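Local coordinates for protein magnesium transporter (PDB 2OUX) that probably transports magnesium ions across the cell membrane as a homodimer, this chain being its cytosolic part with the N domain and paired CBS domains, at residues T155-M160 and N197-L202. Residues are numbered along the deposited sequence; the frame is centred on the assembly and turned at random.
Sequences TVRSAM and NDDDTL
Within the first CBS domain, the capped N-terminus of helix 156-166 meets a type I beta turn, Asp198 to Thr201, and the backbone amides of Val156 and Arg157 hydrogen-bond to carbonyls of the turn. First-turn amides of a helix have no acceptor inside it; here the loop supplies two. Val156 N gives its hydrogen to Thr201 O at 3.0 Å, and Arg157 N reaches Asp199 O at 3.1 Å. Thr155 suits the N-cap: a chi1 of 59° sets OG1 between its own N and carbonyl carbon, from where it accepts from Ser158 N (3.1 Å), while CG2 lies against Leu202 CD1 at 3.8 Å. Val156 turns its side chain to the turn, CG1 sitting 3.4 Å from Thr201 O and near Thr201 CB; short and branched, it fits against the turn's backbone. Arg157 lays its aliphatic part across the Asp199 carboxylate, CG being 3.5 Å from OD2; its guanidinium does not touch that acid, though the opposite charges may still attract weakly at the exposed surface. Asp198 suits the turn's first position because its OD2 accepts from Asp200 N, 2.9 Å away, in an Asx turn. The two backbone bonds tie the loop to the start of helix 156-166, which follows strand 149-150; Val156 also packs on Leu194 of helix 191-194 and Ile206 of helix 203-206, the helices at the two ends of the loop.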
ATOM      1  N   THR A 155       6.462  24.151   6.376  1.00 40.72           N
ATOM      2  CA  THR A 155       7.536  23.334   6.925  1.00 39.01           C
ATOM      3  C   THR A 155       7.031  21.920   7.197  1.00 38.38           C
ATOM      4  O   THR A 155       5.821  21.693   7.283  1.00 36.29           O
ATOM      5  CB  THR A 155       8.024  23.896   8.245  1.00 39.02           C
ATOM      6  OG1 THR A 155       6.922  23.944   9.156  1.00 39.51           O
ATOM      7  CG2 THR A 155       8.601  25.290   8.056  1.00 39.26           C
ATOM      8  N   VAL A 156       7.956  20.972   7.354  1.00 36.88           N
ATOM      9  CA  VAL A 156       7.562  19.595   7.625  1.00 35.54           C
ATOM     10  C   VAL A 156       6.894  19.573   8.997  1.00 35.43           C
ATOM     11  O   VAL A 156       5.939  18.824   9.232  1.00 33.50           O
ATOM     12  CB  VAL A 156       8.780  18.627   7.617  1.00 36.32           C
ATOM     13  CG1 VAL A 156       9.681  18.917   6.421  1.00 34.03           C
ATOM     14  CG2 VAL A 156       9.538  18.733   8.910  1.00 36.96           C
ATOM     15  N   ARG A 157       7.394  20.410   9.900  1.00 34.12           N
ATOM     16  CA  ARG A 157       6.831  20.500  11.238  1.00 35.99           C
ATOM     17  C   ARG A 157       5.340  20.801  11.126  1.00 35.25           C
ATOM     18  O   ARG A 157       4.518  20.237  11.843  1.00 34.79           O
ATOM     19  CB  ARG A 157       7.524  21.615  12.020  1.00 39.10           C
ATOM     20  CG  ARG A 157       6.883  21.958  13.357  1.00 44.54           C
ATOM     21  CD  ARG A 157       7.634  23.118  14.019  1.00 48.68           C
ATOM     22  NE  ARG A 157       7.735  24.266  13.117  1.00 53.15           N
ATOM     23  CZ  ARG A 157       6.699  24.991  12.698  1.00 53.62           C
ATOM     24  NH1 ARG A 157       5.470  24.697  13.103  1.00 54.66           N
ATOM     25  NH2 ARG A 157       6.888  26.002  11.858  1.00 54.12           N
ATOM     26  N   SER A 158       5.009  21.701  10.207  1.00 34.97           N
ATOM     27  CA  SER A 158       3.637  22.110   9.966  1.00 34.74           C
ATOM     28  C   SER A 158       2.850  20.998   9.264  1.00 34.45           C
ATOM     29  O   SER A 158       1.694  20.734   9.592  1.00 34.66           O
ATOM     30  CB  SER A 158       3.643  23.384   9.124  1.00 33.97           C
ATOM     31  OG  SER A 158       2.341  23.879   8.936  1.00 35.96           O
ATOM     32  N   ALA A 159       3.477  20.347   8.295  1.00 34.97           N
ATOM     33  CA  ALA A 159       2.828  19.256   7.577  1.00 35.19           C
ATOM     34  C   ALA A 159       2.554  18.110   8.554  1.00 36.57           C
ATOM     35  O   ALA A 159       1.478  17.500   8.541  1.00 35.57           O
ATOM     36  CB  ALA A 159       3.732  18.778   6.441  1.00 34.13           C
HETATM   37  N   MSE A 160       3.540  17.831   9.402  1.00 38.80           N
HETATM   38  CA  MSE A 160       3.454  16.770  10.398  1.00 41.12           C
HETATM   39  C   MSE A 160       2.402  17.056  11.459  1.00 43.36           C
HETATM   40  O   MSE A 160       1.957  16.143  12.161  1.00 43.68           O
HETATM   41  CB  MSE A 160       4.810  16.567  11.077  1.00 42.11           C
HETATM   42  CG  MSE A 160       5.869  15.882  10.215  1.00 44.62           C
HETATM   43 SE   MSE A 160       5.441  14.028   9.754  1.00 53.10          SE
HETATM   44  CE  MSE A 160       4.604  13.520  11.413  1.00 46.56           C
ATOM     45  N   ASN A 197      13.067  14.121   7.467  1.00 29.83           N
ATOM     46  CA  ASN A 197      13.522  15.476   7.207  1.00 31.08           C
ATOM     47  C   ASN A 197      13.410  16.333   8.462  1.00 31.53           C
ATOM     48  O   ASN A 197      12.618  16.036   9.361  1.00 30.44           O
ATOM     49  CB  ASN A 197      12.731  16.085   6.046  1.00 30.54           C
ATOM     50  CG  ASN A 197      13.383  15.819   4.701  1.00 31.32           C
ATOM     51  OD1 ASN A 197      14.323  16.511   4.309  1.00 29.33           O
ATOM     52  ND2 ASN A 197      12.901  14.798   3.994  1.00 31.57           N
ATOM     53  N   ASP A 198      14.211  17.391   8.528  1.00 33.96           N
ATOM     54  CA  ASP A 198      14.199  18.266   9.692  1.00 37.98           C
ATOM     55  C   ASP A 198      12.919  19.072   9.817  1.00 38.37           C
ATOM     56  O   ASP A 198      12.316  19.458   8.823  1.00 38.10           O
ATOM     57  CB  ASP A 198      15.379  19.236   9.665  1.00 40.66           C
ATOM     58  CG  ASP A 198      15.453  20.075  10.927  1.00 43.83           C
ATOM     59  OD1 ASP A 198      15.848  19.528  11.977  1.00 44.54           O
ATOM     60  OD2 ASP A 198      15.092  21.271  10.880  1.00 45.63           O
ATOM     61  N   ASP A 199      12.523  19.337  11.055  1.00 40.81           N
ATOM     62  CA  ASP A 199      11.314  20.103  11.334  1.00 43.29           C
ATOM     63  C   ASP A 199      11.237  21.406  10.552  1.00 42.90           C
ATOM     64  O   ASP A 199      10.186  21.752  10.023  1.00 44.10           O
ATOM     65  CB  ASP A 199      11.219  20.423  12.829  1.00 45.31           C
ATOM     66  CG  ASP A 199      10.370  19.422  13.593  1.00 47.89           C
ATOM     67  OD1 ASP A 199      10.544  18.205  13.386  1.00 49.17           O
ATOM     68  OD2 ASP A 199       9.531  19.857  14.413  1.00 49.93           O
ATOM     69  N   ASP A 200      12.352  22.122  10.479  1.00 42.04           N
ATOM     70  CA  ASP A 200      12.391  23.407   9.792  1.00 40.05           C
ATOM     71  C   ASP A 200      12.444  23.363   8.264  1.00 39.44           C
ATOM     72  O   ASP A 200      12.174  24.362   7.602  1.00 38.90           O
ATOM     73  CB  ASP A 200      13.562  24.234  10.339  1.00 40.70           C
ATOM     74  CG  ASP A 200      13.376  24.604  11.811  1.00 40.95           C
ATOM     75  OD1 ASP A 200      12.429  25.351  12.133  1.00 39.95           O
ATOM     76  OD2 ASP A 200      14.171  24.139  12.651  1.00 43.18           O
ATOM     77  N   THR A 201      12.776  22.217   7.693  1.00 38.85           N
ATOM     78  CA  THR A 201      12.845  22.120   6.240  1.00 39.03           C
ATOM     79  C   THR A 201      11.516  22.504   5.573  1.00 37.64           C
ATOM     80  O   THR A 201      10.434  22.203   6.085  1.00 36.80           O
ATOM     81  CB  THR A 201      13.217  20.704   5.804  1.00 39.17           C
ATOM     82  OG1 THR A 201      14.400  20.290   6.498  1.00 41.81           O
ATOM     83  CG2 THR A 201      13.474  20.664   4.303  1.00 40.99           C
ATOM     84  N   LEU A 202      11.605  23.170   4.428  1.00 36.34           N
ATOM     85  CA  LEU A 202      10.409  23.579   3.699  1.00 37.00           C
ATOM     86  C   LEU A 202       9.935  22.502   2.731  1.00 36.03           C
ATOM     87  O   LEU A 202      10.705  22.016   1.899  1.00 36.16           O
ATOM     88  CB  LEU A 202      10.666  24.878   2.936  1.00 38.58           C
ATOM     89  CG  LEU A 202      10.221  26.174   3.630  1.00 40.65           C
ATOM     90  CD1 LEU A 202      10.759  26.222   5.048  1.00 40.65           C
ATOM     91  CD2 LEU A 202      10.707  27.376   2.822  1.00 39.15           C
TER